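Local coordinates for multidrug resistance protein (Vibrio cholerae, PDB 1YC9) that forms the outer membrane channel of an efflux pathway and may contribute to resistance to puromycin, acriflavine and tetraphenylarsonium chloride, at residues Q109-F114 with Y284-L289; W115-A120 with V276-A281. The protein carries 1 engineered substitution. One frame throughout, in Å; residues are numbered along the deposited sequence.

How the contacts relate
Contact 1 joins the end of strand 98-111 to the start of strand 286-298, and contact 2 joins the start of helix 117-183 to the end of helix 260-281. Strand 98-111 runs on into helix 117-183, and helix 260-281 into strand 286-298, so contact 2 is nested inside the loop that contact 1 closes. Their centres are about 12 Å apart and lie on the same side of the chain's centre. They also touch directly: Tyr-284 CB packs 3.6 Å from Trp-115 CD1, and Lys-117 NZ forms a salt bridge to Asp-286 OD1. Both therefore belong to the junction where the strands give way to the long helices, the passage from beta-barrel to helical channel in outer membrane factors.

Contact 1: Q109-F114 with Y284-L289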
loop_
_atom_site.group_PDB
_atom_site.type_symbol
_atom_site.label_atom_id
_atom_site.label_comp_id
_atom_site.label_asym_id
_atom_site.label_seq_id
_atom_site.Cartn_x
_atom_site.Cartn_y
_atom_site.Cartn_z
ATOM N N GLN A 109 -2.928 42.617 -13.883
ATOM C CA GLN A 109 -1.867 42.342 -12.906
ATOM C C GLN A 109 -0.753 41.516 -13.539
ATOM O O GLN A 109 -1.011 40.622 -14.325
ATOM C CB GLN A 109 -2.444 41.640 -11.700
ATOM C CG GLN A 109 -1.482 41.440 -10.559
ATOM C CD GLN A 109 -2.270 41.453 -9.251
ATOM O OE1 GLN A 109 -2.290 42.467 -8.542
ATOM N NE2 GLN A 109 -3.019 40.394 -9.014
ATOM N N TYR A 110 0.503 41.839 -13.190
ATOM C CA TYR A 110 1.700 41.146 -13.694
ATOM C C TYR A 110 2.741 41.143 -12.534
ATOM O O TYR A 110 2.987 42.160 -11.869
ATOM C CB TYR A 110 2.294 41.828 -14.967
ATOM C CG TYR A 110 3.548 41.143 -15.399
ATOM C CD1 TYR A 110 3.523 39.818 -15.782
ATOM C CD2 TYR A 110 4.807 41.784 -15.312
ATOM C CE1 TYR A 110 4.638 39.171 -16.180
ATOM C CE2 TYR A 110 5.946 41.135 -15.677
ATOM C CZ TYR A 110 5.900 39.875 -16.080
ATOM O OH TYR A 110 7.023 39.187 -16.370
ATOM N N ASP A 111 3.266 39.975 -12.273
ATOM C CA ASP A 111 4.343 39.763 -11.328
ATOM C C ASP A 111 5.680 39.842 -12.069
ATOM O O ASP A 111 5.962 38.984 -12.927
ATOM C CB ASP A 111 4.107 38.373 -10.734
ATOM C CG ASP A 111 4.809 38.134 -9.436
ATOM O OD1 ASP A 111 5.573 39.004 -9.013
ATOM O OD2 ASP A 111 4.679 37.050 -8.795
ATOM N N PHE A 112 6.550 40.776 -11.692
ATOM C CA PHE A 112 7.853 40.902 -12.413
ATOM C C PHE A 112 8.899 39.794 -12.432
ATOM O O PHE A 112 9.700 39.698 -13.428
ATOM C CB PHE A 112 8.573 42.171 -12.035
ATOM C CG PHE A 112 8.055 43.366 -12.715
ATOM C CD1 PHE A 112 7.270 44.280 -12.022
ATOM C CD2 PHE A 112 8.349 43.615 -14.059
ATOM C CE1 PHE A 112 6.841 45.447 -12.630
ATOM C CE2 PHE A 112 7.857 44.724 -14.692
ATOM C CZ PHE A 112 7.121 45.664 -13.982
ATOM N N ASP A 113 8.956 39.025 -11.381
ATOM C CA ASP A 113 9.891 37.871 -11.243
ATOM C C ASP A 113 11.379 38.192 -11.250
ATOM O O ASP A 113 12.151 37.456 -11.811
ATOM C CB ASP A 113 9.593 36.753 -12.260
ATOM C CG ASP A 113 9.966 35.383 -11.718
ATOM O OD1 ASP A 113 10.004 35.247 -10.469
ATOM O OD2 ASP A 113 10.219 34.419 -12.444
ATOM N N PHE A 114 11.786 39.233 -10.544
ATOM C CA PHE A 114 13.227 39.613 -10.522
ATOM C C PHE A 114 14.202 38.594 -9.991
ATOM O O PHE A 114 15.394 38.587 -10.359
ATOM C CB PHE A 114 13.395 40.896 -9.730
ATOM C CG PHE A 114 13.014 42.086 -10.510
ATOM C CD1 PHE A 114 11.903 42.814 -10.197
ATOM C CD2 PHE A 114 13.751 42.439 -11.635
ATOM C CE1 PHE A 114 11.540 43.937 -10.961
ATOM C CE2 PHE A 114 13.376 43.544 -12.409
ATOM C CZ PHE A 114 12.259 44.283 -12.048
ATOM N N TYR A 284 13.251 37.548 -0.763
ATOM C CA TYR A 284 13.572 38.707 -1.553
ATOM C C TYR A 284 12.328 39.522 -1.911
ATOM O O TYR A 284 11.210 39.022 -1.763
ATOM C CB TYR A 284 14.312 38.268 -2.826
ATOM C CG TYR A 284 15.696 37.776 -2.503
ATOM C CD1 TYR A 284 15.891 36.525 -1.959
ATOM C CD2 TYR A 284 16.834 38.591 -2.756
ATOM C CE1 TYR A 284 17.162 36.065 -1.649
ATOM C CE2 TYR A 284 18.114 38.144 -2.438
ATOM C CZ TYR A 284 18.266 36.866 -1.900
ATOM O OH TYR A 284 19.507 36.360 -1.557
ATOM N N PRO A 285 12.535 40.780 -2.274
ATOM C CA PRO A 285 11.405 41.650 -2.568
ATOM C C PRO A 285 10.566 41.118 -3.726
ATOM O O PRO A 285 11.109 40.624 -4.685
ATOM C CB PRO A 285 12.041 42.986 -2.891
ATOM C CG PRO A 285 13.512 42.941 -2.465
ATOM C CD PRO A 285 13.839 41.497 -2.341
ATOM N N ASP A 286 9.266 41.138 -3.577
ATOM C CA ASP A 286 8.375 40.826 -4.679
ATOM C C ASP A 286 7.877 42.087 -5.375
ATOM O O ASP A 286 7.283 42.943 -4.747
ATOM C CB ASP A 286 7.215 40.067 -4.096
ATOM C CG ASP A 286 6.638 39.148 -5.070
ATOM O OD1 ASP A 286 6.363 37.954 -4.726
ATOM O OD2 ASP A 286 6.487 39.581 -6.249
ATOM N N VAL A 287 8.104 42.208 -6.712
ATOM C CA VAL A 287 7.762 43.414 -7.425
ATOM C C VAL A 287 6.637 43.052 -8.429
ATOM O O VAL A 287 6.757 42.057 -9.148
ATOM C CB VAL A 287 8.928 44.036 -8.186
ATOM C CG1 VAL A 287 8.476 45.346 -8.866
ATOM C CG2 VAL A 287 10.098 44.303 -7.258
ATOM N N THR A 288 5.543 43.798 -8.361
ATOM C CA THR A 288 4.343 43.492 -9.144
ATOM C C THR A 288 3.995 44.758 -9.905
ATOM O O THR A 288 4.598 45.841 -9.690
ATOM C CB THR A 288 3.203 43.011 -8.251
ATOM O OG1 THR A 288 3.082 43.950 -7.184
ATOM C CG2 THR A 288 3.535 41.683 -7.574
ATOM N N LEU A 289 3.156 44.611 -10.921
ATOM C CA LEU A 289 2.658 45.722 -11.654
ATOM C C LEU A 289 1.134 45.519 -11.740
ATOM O O LEU A 289 0.659 44.380 -11.971
ATOM C CB LEU A 289 3.241 45.722 -13.050
ATOM C CG LEU A 289 2.855 46.851 -13.983
ATOM C CD1 LEU A 289 3.455 48.184 -13.660
ATOM C CD2 LEU A 289 3.415 46.411 -15.381
HETATM O O HOH W 1 9.747 40.222 -8.339
#
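Asp-286 faces Asp-111 at the end of the strand pair next to the helices: OD2 of Asp-286 lies 3.0 Å from OD1 of Asp-111, with the carboxylate planes only 18° apart. Both oxygens are acceptors, so the approach should cost energy and may raise the proton affinity of one acid. This is probably eased at the other oxygens, where Asp-286 OD1 has Lys-117 as its partner and Asp-111 OD2 accepts from Asn-118 ND2. At Val-287 the backbone O takes the N-H of Phe-112 at 2.9 Å, tilted 20° from the carbonyl plane, while Val-287 N reaches a water 3.0 Å away that also accepts from Phe-114 N. A chi1 of -178° swings CG1 of Val-287 to within 3.5 Å of Phe-112 CD1, and its CB sits at the edge of the Phe-114 ring. Thr-288 pairs with Asp-111 without hydrogen bonds, its CG2 lying 3.7 Å from Asp-111 OD1, and its carbonyl O meets the edge of the Phe-112 ring. Leu-289 then bonds twice to Tyr-110: its N donates to Tyr-110 O at 2.6 Å, and its O accepts from Tyr-110 N at 2.8 Å. CB of Leu-289 also lies 3.6 Å from Phe-112 CE1. These alternating pairs are those of an antiparallel sheet, here the central pairing of the four strands each subunit gives to the beta-barrel of an outer membrane factor.

Contact 2: W115-A120 with V276-A281; sequences WGKNRA and VGIAQA
With chi1 at -169°, Lys-117 carries CG on the far side from its own N, and Ile-278, at chi1 -70°, places CG2 in the corresponding position and CG1 opposite its carbonyl carbon. The two side chains cross at about a right angle, Lys-117 CG resting 3.9 Å from Ile-278 CG2. The other branch, CG1, leans on the first helical turn, 3.6 Å from Lys-117 O and 3.8 Å from the methyl CB of Ala-120. One turn on, the methyl of Ala-281 fits against the root of the lysine, with its CB 3.8 Å from Lys-117 CB. Trp-115 adds a looser apolar touch, its CB lying 4.2 Å from Ala-281 CB. The backbones run in opposite directions here, as the start of helix 117-183 meets the end of helix 260-281, at the barrel-side end of the helical channel built by outer membrane factors. Gly-116 occupies the N-cap, and its O accepts from Ala-120 N within the first turn. No polar pair links the two segments. Beyond CG the chain of Lys-117 turns away from Ile-278, a bend at chi3 (73°) helping NZ reach Asp-286, and the indole NE1 of Trp-115 donates to Pro-285 O.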
loop_
_atom_site.group_PDB
_atom_site.type_symbol
_atom_site.label_atom_id
_atom_site.label_comp_id
_atom_site.label_asym_id
_atom_site.label_seq_id
_atom_site.Cartn_x
_atom_site.Cartn_y
_atom_site.Cartn_z
ATOM N N TRP A 115 13.734 37.723 -9.101
ATOM C CA TRP A 115 14.604 36.703 -8.540
ATOM C C TRP A 115 14.413 35.312 -9.121
ATOM O O TRP A 115 15.044 34.342 -8.682
ATOM C CB TRP A 115 14.449 36.692 -7.008
ATOM C CG TRP A 115 14.361 38.009 -6.546
ATOM C CD1 TRP A 115 13.217 38.689 -6.220
ATOM C CD2 TRP A 115 15.429 38.935 -6.413
ATOM N NE1 TRP A 115 13.521 39.990 -5.920
ATOM C CE2 TRP A 115 14.877 40.153 -6.005
ATOM C CE3 TRP A 115 16.807 38.844 -6.565
ATOM C CZ2 TRP A 115 15.647 41.269 -5.754
ATOM C CZ3 TRP A 115 17.571 39.952 -6.327
ATOM C CH2 TRP A 115 16.998 41.143 -5.905
ATOM N N GLY A 116 13.507 35.175 -10.089
ATOM C CA GLY A 116 13.331 33.901 -10.716
ATOM C C GLY A 116 12.452 32.898 -9.993
ATOM O O GLY A 116 12.440 31.767 -10.378
ATOM N N LYS A 117 11.782 33.324 -8.931
ATOM C CA LYS A 117 10.826 32.486 -8.205
ATOM C C LYS A 117 9.795 31.832 -9.113
ATOM O O LYS A 117 9.505 30.634 -8.991
ATOM C CB LYS A 117 10.112 33.358 -7.183
ATOM C CG LYS A 117 9.315 32.642 -6.232
ATOM C CD LYS A 117 8.796 33.592 -5.169
ATOM C CE LYS A 117 7.708 34.503 -5.646
ATOM N NZ LYS A 117 7.376 35.413 -4.556
ATOM N N ASN A 118 9.181 32.645 -9.971
ATOM C CA ASN A 118 8.072 32.145 -10.773
ATOM C C ASN A 118 8.601 31.262 -11.900
ATOM O O ASN A 118 8.034 30.237 -12.225
ATOM C CB ASN A 118 7.221 33.299 -11.314
ATOM C CG ASN A 118 6.544 34.097 -10.227
ATOM O OD1 ASN A 118 6.471 33.643 -9.091
ATOM N ND2 ASN A 118 5.978 35.267 -10.586
ATOM N N ARG A 119 9.714 31.641 -12.493
ATOM C CA ARG A 119 10.329 30.756 -13.427
ATOM C C ARG A 119 10.623 29.398 -12.777
ATOM O O ARG A 119 10.387 28.359 -13.364
ATOM C CB ARG A 119 11.622 31.361 -13.941
ATOM C CG ARG A 119 12.239 30.477 -14.992
ATOM C CD ARG A 119 13.426 31.123 -15.671
ATOM N NE ARG A 119 14.495 31.293 -14.705
ATOM C CZ ARG A 119 15.692 31.777 -14.999
ATOM N NH1 ARG A 119 15.980 32.123 -16.241
ATOM N NH2 ARG A 119 16.602 31.905 -14.045
ATOM N N ALA A 120 11.152 29.389 -11.531
ATOM C CA ALA A 120 11.466 28.135 -10.888
ATOM C C ALA A 120 10.223 27.298 -10.675
ATOM O O ALA A 120 10.248 26.069 -10.753
ATOM C CB ALA A 120 12.181 28.405 -9.489
ATOM N N VAL A 276 13.303 24.498 -3.691
ATOM C CA VAL A 276 14.240 25.062 -2.741
ATOM C C VAL A 276 14.534 26.474 -3.205
ATOM O O VAL A 276 14.582 27.414 -2.399
ATOM C CB VAL A 276 15.541 24.209 -2.575
ATOM C CG1 VAL A 276 16.585 24.940 -1.783
ATOM C CG2 VAL A 276 15.233 22.885 -1.960
ATOM N N GLY A 277 14.754 26.645 -4.525
ATOM C CA GLY A 277 14.953 27.969 -5.037
ATOM C C GLY A 277 13.796 28.925 -4.789
ATOM O O GLY A 277 14.033 30.081 -4.490
ATOM N N ILE A 278 12.577 28.466 -4.983
ATOM C CA ILE A 278 11.405 29.258 -4.724
ATOM C C ILE A 278 11.452 29.731 -3.275
ATOM O O ILE A 278 11.154 30.897 -2.984
ATOM C CB ILE A 278 10.138 28.450 -4.951
ATOM C CG1 ILE A 278 9.925 28.149 -6.483
ATOM C CG2 ILE A 278 8.911 29.160 -4.427
ATOM C CD1 ILE A 278 8.877 27.112 -6.727
ATOM N N ALA A 279 11.728 28.799 -2.361
ATOM C CA ALA A 279 11.688 29.125 -0.924
ATOM C C ALA A 279 12.752 30.165 -0.572
ATOM O O ALA A 279 12.536 31.085 0.240
ATOM C CB ALA A 279 11.879 27.876 -0.052
ATOM N N GLN A 280 13.909 30.023 -1.180
ATOM C CA GLN A 280 14.940 31.035 -1.040
ATOM C C GLN A 280 14.505 32.410 -1.572
ATOM O O GLN A 280 14.754 33.429 -0.931
ATOM C CB GLN A 280 16.239 30.600 -1.742
ATOM C CG GLN A 280 17.006 29.474 -1.024
ATOM C CD GLN A 280 18.160 28.878 -1.882
ATOM O OE1 GLN A 280 18.247 29.132 -3.090
ATOM N NE2 GLN A 280 18.972 28.033 -1.265
ATOM N N ALA A 281 13.831 32.425 -2.741
ATOM C CA ALA A 281 13.443 33.654 -3.375
ATOM C C ALA A 281 12.339 34.393 -2.634
ATOM O O ALA A 281 12.182 35.591 -2.803
ATOM C CB ALA A 281 13.015 33.379 -4.807
#